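Local coordinates for protein hyaluronidase (Thermobaculum terrenum, PDB 5DIY) that probably removes O-linked N-acetylglucosamine as a family 84 glycoside hydrolase, crystallised here with its predicted proton donor changed by engineering, at residues C[102-105]-C[106-109]; C[147-150]-C[151-155]; C[379-382]-C[383-387]; C[421-424]-C[425-429]. One frame throughout, in Å; residues are numbered along the deposited sequence.

Interaction 1 of 4, residues C[102-105]-C[106-109]; sequences KITP and FLEM
Leu107 N donates to Ile103 O (3.0 Å) and Glu108 N to Thr104 O (2.9 Å) near the C-terminal end of helix 93-108; Pro105, whose ring nitrogen carries no hydrogen, kinks the helix because it cannot bond to the preceding turn. The next bond, Met109 N to Pro105 O, is weak. The Met109 side chain runs extended to SD and then bends (chi3 -71°), which folds its methyl group back so that Met109 CE lies 3.2 Å from Pro105 O and beside CB of the proline ring. One turn apart, Ile103 and Leu107 meet methyl to methyl at an oblique angle, CD1 to CD1 at 4.1 Å. Helix 93-108 is the crossover helix of a beta-alpha-beta unit of the TIM barrel, linking strand 77-82 to strand 113-117, and Phe106 reaches from it into the packing against strand 77-82 and helix 58-73. Its ring turns an edge to the backbone, with Ile103 O in the ring plane and Phe106 CD2 4.0 Å from Lys102 O. The ring stacks on Phe80 of strand 77-82 and meets Phe64 of helix 58-73 edge-to-face. Replacing Phe106 by alanine would probably leave Phe80 and Phe64 without their aromatic mate and open a gap between helix and barrel wall. On the outer side the Thr104 methyl CG2 comes 3.2 Å from OE2 of the extended Glu108, while Thr104 OG1, set beside its own backbone N, hydrogen-bonds to Ile100 O.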
loop_
_atom_site.group_PDB
_atom_site.type_symbol
_atom_site.label_atom_id
_atom_site.label_comp_id
_atom_site.label_asym_id
_atom_site.label_seq_id
_atom_site.Cartn_x
_atom_site.Cartn_y
_atom_site.Cartn_z
ATOM N N LYS C 102 -11.826 25.254 14.262
ATOM C CA LYS C 102 -10.677 24.363 14.034
ATOM C C LYS C 102 -9.909 24.692 12.745
ATOM O O LYS C 102 -8.673 24.714 12.749
ATOM C CB LYS C 102 -11.144 22.895 14.014
ATOM C CG LYS C 102 -10.069 21.849 13.759
ATOM C CD LYS C 102 -8.879 21.998 14.694
ATOM C CE LYS C 102 -8.037 20.730 14.739
ATOM N NZ LYS C 102 -8.709 19.631 15.493
ATOM N N ILE C 103 -10.640 24.944 11.657
ATOM C CA ILE C 103 -10.021 25.213 10.351
ATOM C C ILE C 103 -9.632 26.683 10.108
ATOM O O ILE C 103 -8.911 26.961 9.150
ATOM C CB ILE C 103 -10.878 24.683 9.164
ATOM C CG1 ILE C 103 -12.196 25.449 8.998
ATOM C CG2 ILE C 103 -11.162 23.194 9.336
ATOM C CD1 ILE C 103 -12.743 25.390 7.592
ATOM N N THR C 104 -10.096 27.610 10.955
ATOM C CA THR C 104 -9.830 29.046 10.761
ATOM C C THR C 104 -8.340 29.401 10.626
ATOM O O THR C 104 -7.987 30.134 9.707
ATOM C CB THR C 104 -10.512 29.917 11.849
ATOM O OG1 THR C 104 -11.929 29.886 11.652
ATOM C CG2 THR C 104 -10.053 31.373 11.793
ATOM N N PRO C 105 -7.467 28.887 11.523
ATOM C CA PRO C 105 -6.019 29.131 11.336
ATOM C C PRO C 105 -5.506 28.782 9.927
ATOM O O PRO C 105 -4.660 29.496 9.388
ATOM C CB PRO C 105 -5.369 28.226 12.386
ATOM C CG PRO C 105 -6.401 28.076 13.455
ATOM C CD PRO C 105 -7.742 28.161 12.780
ATOM N N PHE C 106 -6.051 27.718 9.332
ATOM C CA PHE C 106 -5.693 27.320 7.968
ATOM C C PHE C 106 -6.247 28.282 6.926
ATOM O O PHE C 106 -5.540 28.636 5.979
ATOM C CB PHE C 106 -6.120 25.876 7.687
ATOM C CG PHE C 106 -5.433 24.886 8.571
ATOM C CD1 PHE C 106 -4.142 24.474 8.281
ATOM C CD2 PHE C 106 -6.048 24.409 9.724
ATOM C CE1 PHE C 106 -3.480 23.583 9.107
ATOM C CE2 PHE C 106 -5.389 23.518 10.561
ATOM C CZ PHE C 106 -4.101 23.107 10.253
ATOM N N LEU C 107 -7.487 28.729 7.120
ATOM C CA LEU C 107 -8.083 29.753 6.252
ATOM C C LEU C 107 -7.242 31.034 6.252
ATOM O O LEU C 107 -6.975 31.602 5.197
ATOM C CB LEU C 107 -9.527 30.064 6.669
ATOM C CG LEU C 107 -10.557 28.929 6.604
ATOM C CD1 LEU C 107 -11.880 29.398 7.189
ATOM C CD2 LEU C 107 -10.750 28.423 5.182
ATOM N N GLU C 108 -6.796 31.449 7.438
ATOM C CA GLU C 108 -5.959 32.649 7.596
ATOM C C GLU C 108 -4.531 32.497 7.047
ATOM O O GLU C 108 -3.894 33.500 6.709
ATOM C CB GLU C 108 -5.901 33.061 9.068
ATOM C CG GLU C 108 -7.248 33.494 9.642
ATOM C CD GLU C 108 -7.243 33.657 11.155
ATOM O OE1 GLU C 108 -6.198 33.412 11.798
ATOM O OE2 GLU C 108 -8.302 34.038 11.708
ATOM N N MET C 109 -4.025 31.262 6.972
ATOM C CA MET C 109 -2.714 30.984 6.349
ATOM C C MET C 109 -2.771 30.789 4.824
ATOM O O MET C 109 -1.737 30.563 4.195
ATOM C CB MET C 109 -2.049 29.776 7.014
ATOM C CG MET C 109 -1.508 30.081 8.398
ATOM S SD MET C 109 -0.715 28.659 9.166
ATOM C CE MET C 109 -2.108 27.600 9.542
#

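Interaction 2 of 4, residues C[147-150]-C[151-155]; sequences RVLQ and RLEST
Glu153 lies obliquely across Leu149, one helical turn earlier, and touches first its carbonyl oxygen and then its side chain. Glu153 CB starts 3.7 Å from Leu149 O, the carbonyl that also accepts Glu153 N at 2.9 Å. CG, anti to the carbonyl carbon of Glu153 (chi1 -73°), stays over that same oxygen. From there the chain is extended, and Glu153 CD passes 4.2 Å from Leu149 CG. At the tip the two oxygens part: Glu153 OE2 rests against Leu149 CG at 4.0 Å and is nearly as close to CD2, whereas OE1 looks along the backbone to Gln150 CA. The carboxylate meets the leucine by van der Waals contact. One residue earlier, Leu152 sets CG over Val148 O and CD1 at 4.2 Å from Val148 CG1. Gln150 O receives two weak bonds, from Ser154 N and Ser154 OG. A firmer tie is that of Thr155 OG1 to Arg151 O (2.7 Å), with the hydroxyl above the carbonyl plane rather than on a lone pair. Within the barrel domain, Val148 and Leu149 press helix 137-153 onto Ile161 of strand 160-164. Val148 also meets Leu96 of the adjacent helix 93-108, and the Arg151 guanidinium group reaches Glu97 of that helix in a salt bridge.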
loop_
_atom_site.group_PDB
_atom_site.type_symbol
_atom_site.label_atom_id
_atom_site.label_comp_id
_atom_site.label_asym_id
_atom_site.label_seq_id
_atom_site.Cartn_x
_atom_site.Cartn_y
_atom_site.Cartn_z
ATOM N N ARG C 147 -24.014 23.251 4.625
ATOM C CA ARG C 147 -23.912 24.351 5.599
ATOM C C ARG C 147 -22.473 24.812 5.847
ATOM O O ARG C 147 -22.235 26.009 6.028
ATOM C CB ARG C 147 -24.607 24.002 6.925
ATOM C CG ARG C 147 -26.118 24.178 6.867
ATOM C CD ARG C 147 -26.778 24.005 8.224
ATOM N NE ARG C 147 -26.802 22.601 8.634
ATOM C CZ ARG C 147 -26.149 22.061 9.670
ATOM N NH1 ARG C 147 -25.396 22.786 10.490
ATOM N NH2 ARG C 147 -26.276 20.753 9.901
ATOM N N VAL C 148 -21.518 23.882 5.840
ATOM C CA VAL C 148 -20.104 24.263 5.983
ATOM C C VAL C 148 -19.658 25.075 4.759
ATOM O O VAL C 148 -18.992 26.097 4.915
ATOM C CB VAL C 148 -19.162 23.051 6.237
ATOM C CG1 VAL C 148 -17.697 23.484 6.249
ATOM C CG2 VAL C 148 -19.508 22.358 7.557
ATOM N N LEU C 149 -20.048 24.634 3.559
ATOM C CA LEU C 149 -19.704 25.335 2.318
ATOM C C LEU C 149 -20.280 26.745 2.291
ATOM O O LEU C 149 -19.554 27.711 2.036
ATOM C CB LEU C 149 -20.202 24.565 1.083
ATOM C CG LEU C 149 -19.777 25.125 -0.286
ATOM C CD1 LEU C 149 -18.259 25.164 -0.426
ATOM C CD2 LEU C 149 -20.393 24.322 -1.422
ATOM N N GLN C 150 -21.580 26.846 2.554
ATOM C CA GLN C 150 -22.272 28.138 2.596
ATOM C C GLN C 150 -21.602 29.120 3.568
ATOM O O GLN C 150 -21.453 30.298 3.240
ATOM C CB GLN C 150 -23.763 27.947 2.908
ATOM C CG GLN C 150 -24.529 27.366 1.727
ATOM C CD GLN C 150 -25.959 26.953 2.038
ATOM O OE1 GLN C 150 -26.373 26.877 3.200
ATOM N NE2 GLN C 150 -26.722 26.662 0.987
ATOM N N ARG C 151 -21.161 28.629 4.727
ATOM C CA ARG C 151 -20.379 29.445 5.666
ATOM C C ARG C 151 -19.050 29.915 5.059
ATOM O O ARG C 151 -18.708 31.093 5.154
ATOM C CB ARG C 151 -20.120 28.687 6.977
ATOM C CG ARG C 151 -19.204 29.395 7.977
ATOM C CD ARG C 151 -19.767 30.737 8.446
ATOM N NE ARG C 151 -20.980 30.535 9.235
ATOM C CZ ARG C 151 -21.009 30.131 10.504
ATOM N NH1 ARG C 151 -19.885 29.890 11.181
ATOM N NH2 ARG C 151 -22.182 29.963 11.106
ATOM N N LEU C 152 -18.306 28.995 4.445
ATOM C CA LEU C 152 -17.003 29.327 3.851
ATOM C C LEU C 152 -17.100 30.309 2.678
ATOM O O LEU C 152 -16.195 31.128 2.491
ATOM C CB LEU C 152 -16.253 28.061 3.411
ATOM C CG LEU C 152 -15.739 27.141 4.524
ATOM C CD1 LEU C 152 -15.154 25.877 3.909
ATOM C CD2 LEU C 152 -14.716 27.844 5.408
ATOM N N GLU C 153 -18.180 30.235 1.897
ATOM C CA GLU C 153 -18.412 31.206 0.809
ATOM C C GLU C 153 -18.616 32.637 1.326
ATOM O O GLU C 153 -18.291 33.595 0.625
ATOM C CB GLU C 153 -19.591 30.781 -0.075
ATOM C CG GLU C 153 -19.265 29.603 -0.987
ATOM C CD GLU C 153 -20.479 28.997 -1.675
ATOM O OE1 GLU C 153 -21.627 29.220 -1.227
ATOM O OE2 GLU C 153 -20.282 28.275 -2.675
ATOM N N SER C 154 -19.139 32.761 2.550
ATOM C CA SER C 154 -19.257 34.043 3.258
ATOM C C SER C 154 -18.025 34.417 4.113
ATOM O O SER C 154 -18.071 35.402 4.850
ATOM C CB SER C 154 -20.503 34.016 4.157
ATOM O OG SER C 154 -21.655 33.606 3.433
ATOM N N THR C 155 -16.941 33.641 4.021
ATOM C CA THR C 155 -15.710 33.870 4.797
ATOM C C THR C 155 -14.510 34.183 3.895
ATOM O O THR C 155 -13.780 35.148 4.145
ATOM C CB THR C 155 -15.354 32.635 5.661
ATOM O OG1 THR C 155 -16.525 32.152 6.329
ATOM C CG2 THR C 155 -14.286 32.971 6.706
#

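Interaction 3 of 4, residues C[379-382]-C[383-387]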
loop_
_atom_site.group_PDB
_atom_site.type_symbol
_atom_site.label_atom_id
_atom_site.label_comp_id
_atom_site.label_asym_id
_atom_site.label_seq_id
_atom_site.Cartn_x
_atom_site.Cartn_y
_atom_site.Cartn_z
ATOM N N TYR C 379 15.165 -11.360 3.319
ATOM C CA TYR C 379 15.551 -11.860 1.989
ATOM C C TYR C 379 16.840 -12.692 2.046
ATOM O O TYR C 379 16.888 -13.806 1.510
ATOM C CB TYR C 379 15.723 -10.688 1.027
ATOM C CG TYR C 379 15.976 -11.030 -0.425
ATOM C CD1 TYR C 379 14.933 -11.435 -1.252
ATOM C CD2 TYR C 379 17.246 -10.886 -0.992
ATOM C CE1 TYR C 379 15.148 -11.706 -2.592
ATOM C CE2 TYR C 379 17.468 -11.161 -2.334
ATOM C CZ TYR C 379 16.417 -11.568 -3.131
ATOM O OH TYR C 379 16.626 -11.850 -4.458
ATOM N N LYS C 380 17.875 -12.158 2.697
ATOM C CA LYS C 380 19.122 -12.913 2.894
ATOM C C LYS C 380 18.890 -14.208 3.669
ATOM O O LYS C 380 19.422 -15.248 3.296
ATOM C CB LYS C 380 20.216 -12.075 3.587
ATOM C CG LYS C 380 21.407 -12.914 4.048
ATOM C CD LYS C 380 22.724 -12.166 4.062
ATOM C CE LYS C 380 23.876 -13.125 4.359
ATOM N NZ LYS C 380 23.724 -13.797 5.684
ATOM N N LEU C 381 18.117 -14.143 4.747
ATOM C CA LEU C 381 17.787 -15.349 5.512
ATOM C C LEU C 381 17.159 -16.442 4.630
ATOM O O LEU C 381 17.611 -17.587 4.653
ATOM C CB LEU C 381 16.880 -15.018 6.710
ATOM C CG LEU C 381 17.511 -14.772 8.099
ATOM C CD1 LEU C 381 18.947 -14.253 8.058
ATOM C CD2 LEU C 381 16.633 -13.858 8.943
ATOM N N TRP C 382 16.147 -16.089 3.834
ATOM C CA TRP C 382 15.515 -17.077 2.936
ATOM C C TRP C 382 16.541 -17.663 1.963
ATOM O O TRP C 382 16.494 -18.848 1.653
ATOM C CB TRP C 382 14.340 -16.471 2.149
ATOM C CG TRP C 382 13.057 -16.273 2.926
ATOM C CD1 TRP C 382 12.385 -15.101 3.096
ATOM C CD2 TRP C 382 12.282 -17.278 3.593
ATOM N NE1 TRP C 382 11.249 -15.304 3.843
ATOM C CE2 TRP C 382 11.159 -16.633 4.158
ATOM C CE3 TRP C 382 12.432 -18.659 3.780
ATOM C CZ2 TRP C 382 10.190 -17.322 4.898
ATOM C CZ3 TRP C 382 11.469 -19.342 4.515
ATOM C CH2 TRP C 382 10.362 -18.671 5.066
ATOM N N THR C 383 17.472 -16.822 1.509
ATOM C CA THR C 383 18.581 -17.236 0.643
ATOM C C THR C 383 19.534 -18.216 1.341
ATOM O O THR C 383 19.936 -19.219 0.739
ATOM C CB THR C 383 19.372 -16.009 0.138
ATOM O OG1 THR C 383 18.455 -15.011 -0.340
ATOM C CG2 THR C 383 20.349 -16.392 -0.974
ATOM N N ASP C 384 19.879 -17.933 2.599
ATOM C CA ASP C 384 20.685 -18.853 3.421
ATOM C C ASP C 384 20.021 -20.225 3.518
ATOM O O ASP C 384 20.695 -21.255 3.465
ATOM C CB ASP C 384 20.893 -18.318 4.855
ATOM C CG ASP C 384 21.793 -17.089 4.925
ATOM O OD1 ASP C 384 22.640 -16.874 4.042
ATOM O OD2 ASP C 384 21.648 -16.327 5.899
ATOM N N TYR C 385 18.694 -20.237 3.642
ATOM C CA TYR C 385 17.960 -21.493 3.826
ATOM C C TYR C 385 17.899 -22.298 2.523
ATOM O O TYR C 385 18.032 -23.526 2.545
ATOM C CB TYR C 385 16.556 -21.248 4.389
ATOM C CG TYR C 385 16.478 -20.361 5.621
ATOM C CD1 TYR C 385 17.602 -20.101 6.432
ATOM C CD2 TYR C 385 15.264 -19.791 5.996
ATOM C CE1 TYR C 385 17.507 -19.286 7.552
ATOM C CE2 TYR C 385 15.162 -18.984 7.118
ATOM C CZ TYR C 385 16.286 -18.730 7.891
ATOM O OH TYR C 385 16.177 -17.924 9.005
ATOM N N LEU C 386 17.711 -21.612 1.395
ATOM C CA LEU C 386 17.760 -22.264 0.082
ATOM C C LEU C 386 19.107 -22.932 -0.182
ATOM O O LEU C 386 19.163 -24.004 -0.773
ATOM C CB LEU C 386 17.472 -21.268 -1.043
ATOM C CG LEU C 386 16.011 -20.881 -1.240
ATOM C CD1 LEU C 386 15.922 -19.723 -2.229
ATOM C CD2 LEU C 386 15.189 -22.068 -1.730
ATOM N N ASP C 387 20.178 -22.274 0.255
ATOM C CA ASP C 387 21.532 -22.813 0.176
ATOM C C ASP C 387 21.653 -24.164 0.900
ATOM O O ASP C 387 22.262 -25.101 0.388
ATOM C CB ASP C 387 22.529 -21.797 0.764
ATOM C CG ASP C 387 23.917 -21.901 0.159
ATOM O OD1 ASP C 387 24.137 -22.682 -0.795
ATOM O OD2 ASP C 387 24.812 -21.180 0.652
#
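Tyr379 O is gripped twice by Thr383, whose N (3.1 Å) and OG1 (2.7 Å) approach from opposite faces of the carbonyl plane. The hydroxyl can do so because it sits beside its own backbone N (chi1 -47°), pointing back along the helix. One residue on from Tyr379, Lys380 runs extended to CE and bends at its last torsion to lay NZ 3.3 Å from Asp384 OD2, a salt bridge that uses the syn lone pair of the carboxylate. These residues belong to helix 373-398, one of a group of long helices that follow the barrel in the chain; Thr383 faces Met354 and Gln355 of helix 340-362, and Leu386 faces Phe444 of helix 440-451. Tyr385 folds back over the preceding turn, its ring carrying Leu381 O 3.0 Å above the plane, over the centre of one face. Leu381 runs alongside this ring in the same direction, with Leu381 CG 3.5 Å from Tyr385 OH. The ring then turns its edge to the face of the Trp382 six-membered ring in an offset edge-to-face pair, planes at 77°, with Tyr385 CD2 3.8 Å from Trp382 CE3.

Interaction 4 of 4, residues C[421-424]-C[425-429]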
loop_
_atom_site.group_PDB
_atom_site.type_symbol
_atom_site.label_atom_id
_atom_site.label_comp_id
_atom_site.label_asym_id
_atom_site.label_seq_id
_atom_site.Cartn_x
_atom_site.Cartn_y
_atom_site.Cartn_z
ATOM N N TYR C 421 18.643 -28.720 10.183
ATOM C CA TYR C 421 18.760 -27.279 9.973
ATOM C C TYR C 421 17.460 -26.687 9.421
ATOM O O TYR C 421 17.004 -25.652 9.899
ATOM C CB TYR C 421 19.929 -26.957 9.030
ATOM C CG TYR C 421 20.081 -25.480 8.729
ATOM C CD1 TYR C 421 19.320 -24.863 7.727
ATOM C CD2 TYR C 421 20.981 -24.691 9.442
ATOM C CE1 TYR C 421 19.450 -23.504 7.458
ATOM C CE2 TYR C 421 21.115 -23.336 9.177
ATOM C CZ TYR C 421 20.353 -22.752 8.182
ATOM O OH TYR C 421 20.493 -21.412 7.914
ATOM N N LEU C 422 16.883 -27.337 8.412
ATOM C CA LEU C 422 15.669 -26.825 7.768
ATOM C C LEU C 422 14.478 -26.816 8.726
ATOM O O LEU C 422 13.737 -25.841 8.776
ATOM C CB LEU C 422 15.339 -27.607 6.494
ATOM C CG LEU C 422 16.289 -27.325 5.323
ATOM C CD1 LEU C 422 15.972 -28.252 4.166
ATOM C CD2 LEU C 422 16.240 -25.868 4.885
ATOM N N ARG C 423 14.334 -27.889 9.501
ATOM C CA ARG C 423 13.297 -27.988 10.531
ATOM C C ARG C 423 13.384 -26.824 11.518
ATOM O O ARG C 423 12.376 -26.183 11.822
ATOM C CB ARG C 423 13.406 -29.335 11.257
ATOM C CG ARG C 423 12.287 -29.616 12.245
ATOM C CD ARG C 423 12.463 -30.955 12.952
ATOM N NE ARG C 423 12.549 -32.093 12.034
ATOM C CZ ARG C 423 11.539 -32.596 11.314
ATOM N NH1 ARG C 423 10.309 -32.078 11.354
ATOM N NH2 ARG C 423 11.765 -33.640 10.524
ATOM N N GLU C 424 14.605 -26.535 11.968
ATOM C CA GLU C 424 14.875 -25.418 12.876
ATOM C C GLU C 424 14.498 -24.058 12.262
ATOM O O GLU C 424 13.723 -23.305 12.858
ATOM C CB GLU C 424 16.353 -25.426 13.295
ATOM C CG GLU C 424 16.686 -24.579 14.514
ATOM C CD GLU C 424 18.187 -24.488 14.780
ATOM O OE1 GLU C 424 18.957 -25.314 14.236
ATOM O OE2 GLU C 424 18.603 -23.576 15.528
ATOM N N VAL C 425 15.034 -23.745 11.083
ATOM C CA VAL C 425 14.782 -22.426 10.463
ATOM C C VAL C 425 13.343 -22.227 9.946
ATOM O O VAL C 425 12.843 -21.105 9.977
ATOM C CB VAL C 425 15.807 -22.057 9.365
ATOM C CG1 VAL C 425 17.218 -22.046 9.949
ATOM C CG2 VAL C 425 15.712 -22.984 8.156
ATOM N N LEU C 426 12.686 -23.296 9.491
ATOM C CA LEU C 426 11.258 -23.217 9.126
ATOM C C LEU C 426 10.376 -22.854 10.326
ATOM O O LEU C 426 9.386 -22.141 10.170
ATOM C CB LEU C 426 10.768 -24.518 8.484
ATOM C CG LEU C 426 11.137 -24.681 6.998
ATOM C CD1 LEU C 426 10.911 -26.104 6.539
ATOM C CD2 LEU C 426 10.353 -23.704 6.120
ATOM N N LYS C 427 10.751 -23.324 11.518
ATOM C CA LYS C 427 10.086 -22.905 12.754
ATOM C C LYS C 427 10.355 -21.435 13.069
ATOM O O LYS C 427 9.413 -20.696 13.349
ATOM C CB LYS C 427 10.478 -23.801 13.928
ATOM C CG LYS C 427 9.832 -25.170 13.841
ATOM C CD LYS C 427 10.373 -26.137 14.880
ATOM C CE LYS C 427 9.557 -27.413 14.862
ATOM N NZ LYS C 427 10.125 -28.485 15.707
ATOM N N ASP C 428 11.622 -21.018 12.997
ATOM C CA ASP C 428 12.010 -19.607 13.210
ATOM C C ASP C 428 11.320 -18.666 12.226
ATOM O O ASP C 428 10.976 -17.541 12.588
ATOM C CB ASP C 428 13.532 -19.391 13.025
ATOM C CG ASP C 428 14.381 -20.020 14.123
ATOM O OD1 ASP C 428 13.872 -20.310 15.235
ATOM O OD2 ASP C 428 15.590 -20.213 13.854
ATOM N N ALA C 429 11.156 -19.125 10.980
ATOM C CA ALA C 429 10.537 -18.324 9.917
ATOM C C ALA C 429 9.056 -17.986 10.171
ATOM O O ALA C 429 8.545 -17.025 9.608
ATOM C CB ALA C 429 10.710 -19.003 8.564
#
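Tyr421 offers one face of its ring to Val425, whose CG1 sits 3.6 Å above the plane, displaced from the centre toward the rim. The CH-pi contact is close, 3.9 Å from Val425 CG1 to the Tyr421 ring centroid and 25° off the normal, and CE1 is the ring atom nearest the methyl. With CG opposite its own backbone N (chi1 178°), Tyr421 swings out alongside the helix, and Val425 crosses it obliquely. The other valine methyl, Val425 CG2, lies between the backbone N and carbonyl carbon of its own residue and turns to Leu422, 4.4 Å from Leu422 CD2. Val425 N also bonds to Tyr421 O (3.0 Å). A serine in place of Tyr421 would probably take away the ring face under Val425 CG1 and leave a gap on that side, with Tyr385 as its other aromatic neighbour. Toward solvent, like charges stand near each other: Glu424 OE2 is 4.8 Å from Asp428 OD2, which is likely to be mildly unfavourable. Tyr421 packs on Tyr385 and Gln388 of helix 373-398, and Val425 on the same Tyr385, while Leu422 and Leu426 pack on Leu445 of helix 440-451.

The four contacts form two pairs on opposite sides of the chain's centre. Interactions 1 and 2, centres 13 Å apart, join adjacent outer helices of the barrel, 93-108 and 137-153: Leu152 CD2 lies 3.7 Å from Leu107 CD1 and also meets Ile103. Interactions 3 and 4, centres 11 Å apart, couple helices 373-398 and 412-428, with Tyr385 CD1 3.5 Å from Tyr421 OH and Trp382 CH2 equally near Ala429 CB. Between the pairs, the nearest atoms of interactions 1 and 3 are about 40 Å apart. None borders the N-acetylglucosamine site, which includes Asp119 and the engineered Asn120; interaction 1 belongs to the unit whose strand 113-117 runs toward those two residues.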